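Local coordinates for peroxisomal fatty acid beta-oxidation multifunctional protein MFP2 (Arabidopsis thaliana, PDB 2WTB) that hydrates long-chain enoyl-CoA and oxidises 3-hydroxyacyl-CoA in peroxisomal fatty acid beta-oxidation during seed germination, at residues V498-T506 with T631-V642. Sequence-based numbering, arbitrary orientation.
Sequences VNRMFFPYT and TFFPVVNEACRV
Glu638 points from helix 631-642 into a hole of segment 498-506 formed by Arg500, Met501, Phe503 and Pro504, the axes of the two segments, running nearly antiparallel, approaching to 7.7 Å. Its CB rests on Pro504 CG, and its CG lies 3.2 Å from the carbonyl oxygen Arg500 O. A bend at chi2 (62°) then turns the chain, and CD comes 3.9 Å from Phe503 CE2. At the tip the oxygens part company: OE1 forms a salt bridge with Arg641 NH1 whose hydrogen bond is weak and bent, while OE2 accepts Arg500 NE at 2.8 Å through its anti lone pair, with a weak bond from Arg500 NH2. Arg561 also bridges to OE2, so this buried carboxylate is gripped by three arginines, which is likely to keep it ionised. An arginine suits position 500 because its extended chain carries NE across to the acid while Val642 CG2 covers one guanidinium face; NH1 pairs with Glu645. Shortening this side chain to an alanine is likely to leave Glu645 without this mate, strip Glu638 of one of its counter-charges and take away the guanidinium lying against Val642 CG2.

Beside the salt bridges the contact is mostly apolar. Met501 stretches its CE to Ala639 CB (3.4 Å), a small residue that lets the helices come close. Val635 sets CG1 against Met501 O and CG2 against Tyr505 CB. Tyr505, its ring carried past Thr631 CG2, lies beside Phe632 with the planes at 53°, Tyr505 CE1 reaching Phe632 CZ at 3.5 Å. Pro504 and Pro634, lacking amide hydrogens and placed where each helix kinks, meet through their CB atoms.

This pairing joins helix 498-514, in the dehydrogenase C-terminal family region, to helix 624-644; helices 651-662 and 671-678 pack on Met501, and helix 680-694 packs against Phe633 and Asn637 of helix 624-644.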
loop_
_atom_site.group_PDB
_atom_site.type_symbol
_atom_site.label_atom_id
_atom_site.label_comp_id
_atom_site.label_asym_id
_atom_site.label_seq_id
_atom_site.Cartn_x
_atom_site.Cartn_y
_atom_site.Cartn_z
ATOM N N VAL A 498 -12.990 8.749 -5.149
ATOM C CA VAL A 498 -11.666 9.195 -5.578
ATOM C C VAL A 498 -11.703 10.433 -6.475
ATOM O O VAL A 498 -11.135 11.469 -6.136
ATOM C CB VAL A 498 -10.905 8.069 -6.302
ATOM C CG1 VAL A 498 -9.544 8.563 -6.763
ATOM C CG2 VAL A 498 -10.762 6.861 -5.390
ATOM N N ASN A 499 -12.368 10.320 -7.619
ATOM C CA ASN A 499 -12.440 11.422 -8.571
ATOM C C ASN A 499 -13.187 12.640 -8.038
ATOM O O ASN A 499 -12.784 13.773 -8.284
ATOM C CB ASN A 499 -13.056 10.956 -9.890
ATOM C CG ASN A 499 -12.134 10.040 -10.666
ATOM O OD1 ASN A 499 -12.516 9.481 -11.694
ATOM N ND2 ASN A 499 -10.910 9.883 -10.177
ATOM N N ARG A 500 -14.275 12.406 -7.312
ATOM C CA ARG A 500 -15.030 13.504 -6.719
ATOM C C ARG A 500 -14.195 14.231 -5.673
ATOM O O ARG A 500 -14.326 15.436 -5.479
ATOM C CB ARG A 500 -16.322 12.995 -6.080
ATOM C CG ARG A 500 -17.096 14.084 -5.359
ATOM C CD ARG A 500 -18.263 13.527 -4.569
ATOM N NE ARG A 500 -18.909 14.566 -3.772
ATOM C CZ ARG A 500 -19.901 14.343 -2.919
ATOM N NH1 ARG A 500 -20.367 13.113 -2.749
ATOM N NH2 ARG A 500 -20.426 15.350 -2.235
ATOM N N MET A 501 -13.335 13.477 -5.001
ATOM C CA MET A 501 -12.504 14.000 -3.931
ATOM C C MET A 501 -11.500 15.018 -4.461
ATOM O O MET A 501 -11.301 16.080 -3.870
ATOM C CB MET A 501 -11.753 12.846 -3.277
ATOM C CG MET A 501 -11.550 12.972 -1.788
ATOM S SD MET A 501 -10.737 11.496 -1.154
ATOM C CE MET A 501 -10.965 11.722 0.603
ATOM N N PHE A 502 -10.874 14.686 -5.586
ATOM C CA PHE A 502 -9.772 15.481 -6.117
ATOM C C PHE A 502 -10.149 16.382 -7.289
ATOM O O PHE A 502 -9.274 16.954 -7.940
ATOM C CB PHE A 502 -8.607 14.571 -6.519
ATOM C CG PHE A 502 -7.763 14.127 -5.362
ATOM C CD1 PHE A 502 -6.689 14.890 -4.940
ATOM C CD2 PHE A 502 -8.046 12.952 -4.690
ATOM C CE1 PHE A 502 -5.910 14.488 -3.873
ATOM C CE2 PHE A 502 -7.270 12.544 -3.623
ATOM C CZ PHE A 502 -6.201 13.313 -3.215
ATOM N N PHE A 503 -11.442 16.521 -7.564
ATOM C CA PHE A 503 -11.856 17.394 -8.656
ATOM C C PHE A 503 -11.581 18.875 -8.362
ATOM O O PHE A 503 -11.244 19.628 -9.275
ATOM C CB PHE A 503 -13.313 17.143 -9.082
ATOM C CG PHE A 503 -14.326 17.995 -8.367
ATOM C CD1 PHE A 503 -14.447 19.346 -8.655
ATOM C CD2 PHE A 503 -15.183 17.436 -7.432
ATOM C CE1 PHE A 503 -15.383 20.127 -8.003
ATOM C CE2 PHE A 503 -16.123 18.210 -6.778
ATOM C CZ PHE A 503 -16.225 19.558 -7.066
ATOM N N PRO A 504 -11.714 19.295 -7.089
ATOM C CA PRO A 504 -11.384 20.680 -6.723
ATOM C C PRO A 504 -9.887 20.961 -6.846
ATOM O O PRO A 504 -9.486 22.084 -7.149
ATOM C CB PRO A 504 -11.810 20.766 -5.252
ATOM C CG PRO A 504 -12.775 19.649 -5.059
ATOM C CD PRO A 504 -12.284 18.555 -5.950
ATOM N N TYR A 505 -9.082 19.934 -6.597
ATOM C CA TYR A 505 -7.629 19.996 -6.710
ATOM C C TYR A 505 -7.175 20.761 -7.949
ATOM O O TYR A 505 -6.535 21.808 -7.844
ATOM C CB TYR A 505 -7.094 18.567 -6.750
ATOM C CG TYR A 505 -5.595 18.403 -6.817
ATOM C CD1 TYR A 505 -4.777 18.837 -5.783
ATOM C CD2 TYR A 505 -5.004 17.758 -7.894
ATOM C CE1 TYR A 505 -3.406 18.661 -5.838
ATOM C CE2 TYR A 505 -3.639 17.575 -7.958
ATOM C CZ TYR A 505 -2.844 18.027 -6.929
ATOM O OH TYR A 505 -1.484 17.841 -6.999
ATOM N N THR A 506 -7.516 20.237 -9.121
ATOM C CA THR A 506 -7.112 20.849 -10.383
ATOM C C THR A 506 -7.749 22.217 -10.631
ATOM O O THR A 506 -7.116 23.108 -11.195
ATOM C CB THR A 506 -7.409 19.918 -11.573
ATOM O OG1 THR A 506 -6.349 18.964 -11.701
ATOM C CG2 THR A 506 -7.520 20.713 -12.862
ATOM N N THR A 631 -4.939 24.580 -2.329
ATOM C CA THR A 631 -5.175 23.530 -3.308
ATOM C C THR A 631 -5.710 22.258 -2.652
ATOM O O THR A 631 -6.380 21.454 -3.297
ATOM C CB THR A 631 -3.884 23.211 -4.096
ATOM O OG1 THR A 631 -3.474 24.371 -4.827
ATOM C CG2 THR A 631 -4.111 22.069 -5.070
ATOM N N PHE A 632 -5.424 22.089 -1.365
ATOM C CA PHE A 632 -5.765 20.849 -0.670
ATOM C C PHE A 632 -6.910 20.980 0.330
ATOM O O PHE A 632 -7.653 20.026 0.555
ATOM C CB PHE A 632 -4.531 20.261 0.010
ATOM C CG PHE A 632 -3.664 19.467 -0.913
ATOM C CD1 PHE A 632 -3.999 18.167 -1.246
ATOM C CD2 PHE A 632 -2.524 20.019 -1.461
ATOM C CE1 PHE A 632 -3.205 17.434 -2.103
ATOM C CE2 PHE A 632 -1.723 19.286 -2.317
ATOM C CZ PHE A 632 -2.063 17.997 -2.640
ATOM N N PHE A 633 -7.047 22.155 0.933
ATOM C CA PHE A 633 -8.133 22.389 1.876
ATOM C C PHE A 633 -9.506 22.247 1.216
ATOM O O PHE A 633 -10.435 21.721 1.828
ATOM C CB PHE A 633 -7.978 23.749 2.560
ATOM C CG PHE A 633 -6.998 23.742 3.700
ATOM C CD1 PHE A 633 -5.932 22.856 3.709
ATOM C CD2 PHE A 633 -7.134 24.628 4.756
ATOM C CE1 PHE A 633 -5.028 22.847 4.752
ATOM C CE2 PHE A 633 -6.230 24.624 5.803
ATOM C CZ PHE A 633 -5.177 23.734 5.801
ATOM N N PRO A 634 -9.642 22.716 -0.035
ATOM C CA PRO A 634 -10.888 22.461 -0.768
ATOM C C PRO A 634 -11.117 20.968 -0.997
ATOM O O PRO A 634 -12.266 20.534 -1.086
ATOM C CB PRO A 634 -10.661 23.180 -2.101
ATOM C CG PRO A 634 -9.689 24.258 -1.778
ATOM C CD PRO A 634 -8.770 23.662 -0.753
ATOM N N VAL A 635 -10.040 20.195 -1.092
ATOM C CA VAL A 635 -10.158 18.743 -1.202
ATOM C C VAL A 635 -10.628 18.145 0.123
ATOM O O VAL A 635 -11.478 17.254 0.143
ATOM C CB VAL A 635 -8.835 18.078 -1.633
ATOM C CG1 VAL A 635 -8.922 16.576 -1.469
ATOM C CG2 VAL A 635 -8.503 18.435 -3.072
ATOM N N VAL A 636 -10.073 18.637 1.228
ATOM C CA VAL A 636 -10.540 18.239 2.550
ATOM C C VAL A 636 -12.026 18.540 2.650
ATOM O O VAL A 636 -12.820 17.705 3.086
ATOM C CB VAL A 636 -9.817 19.006 3.671
ATOM C CG1 VAL A 636 -10.462 18.705 5.021
ATOM C CG2 VAL A 636 -8.338 18.664 3.692
ATOM N N ASN A 637 -12.391 19.746 2.232
ATOM C CA ASN A 637 -13.777 20.186 2.243
ATOM C C ASN A 637 -14.684 19.188 1.527
ATOM O O ASN A 637 -15.775 18.871 2.002
ATOM C CB ASN A 637 -13.890 21.564 1.589
ATOM C CG ASN A 637 -15.186 22.264 1.923
ATOM O OD1 ASN A 637 -15.879 21.897 2.872
ATOM N ND2 ASN A 637 -15.522 23.287 1.146
ATOM N N GLU A 638 -14.218 18.692 0.386
ATOM C CA GLU A 638 -15.001 17.774 -0.429
ATOM C C GLU A 638 -15.019 16.385 0.193
ATOM O O GLU A 638 -16.036 15.691 0.160
ATOM C CB GLU A 638 -14.444 17.715 -1.851
ATOM C CG GLU A 638 -15.358 17.024 -2.846
ATOM C CD GLU A 638 -16.692 17.730 -3.000
ATOM O OE1 GLU A 638 -16.716 18.979 -2.974
ATOM O OE2 GLU A 638 -17.718 17.035 -3.152
ATOM N N ALA A 639 -13.885 15.986 0.761
ATOM C CA ALA A 639 -13.783 14.711 1.453
ATOM C C ALA A 639 -14.800 14.644 2.585
ATOM O O ALA A 639 -15.357 13.585 2.870
ATOM C CB ALA A 639 -12.379 14.511 1.993
ATOM N N CYS A 640 -15.038 15.784 3.227
ATOM C CA CYS A 640 -15.989 15.859 4.328
ATOM C C CYS A 640 -17.426 15.712 3.841
ATOM O O CYS A 640 -18.243 15.067 4.494
ATOM C CB CYS A 640 -15.816 17.165 5.102
ATOM S SG CYS A 640 -14.301 17.232 6.078
ATOM N N ARG A 641 -17.730 16.318 2.697
ATOM C CA ARG A 641 -19.031 16.138 2.065
ATOM C C ARG A 641 -19.250 14.655 1.786
ATOM O O ARG A 641 -20.298 14.093 2.113
ATOM C CB ARG A 641 -19.109 16.924 0.757
ATOM C CG ARG A 641 -19.007 18.434 0.908
ATOM C CD ARG A 641 -19.339 19.131 -0.406
ATOM N NE ARG A 641 -19.412 20.584 -0.270
ATOM C CZ ARG A 641 -18.407 21.410 -0.543
ATOM N NH1 ARG A 641 -17.246 20.927 -0.965
ATOM N NH2 ARG A 641 -18.561 22.719 -0.393
ATOM N N VAL A 642 -18.247 14.028 1.181
ATOM C CA VAL A 642 -18.296 12.603 0.881
ATOM C C VAL A 642 -18.476 11.772 2.145
ATOM O O VAL A 642 -19.271 10.832 2.175
ATOM C CB VAL A 642 -17.022 12.143 0.147
ATOM C CG1 VAL A 642 -16.867 10.632 0.233
ATOM C CG2 VAL A 642 -17.050 12.605 -1.299
#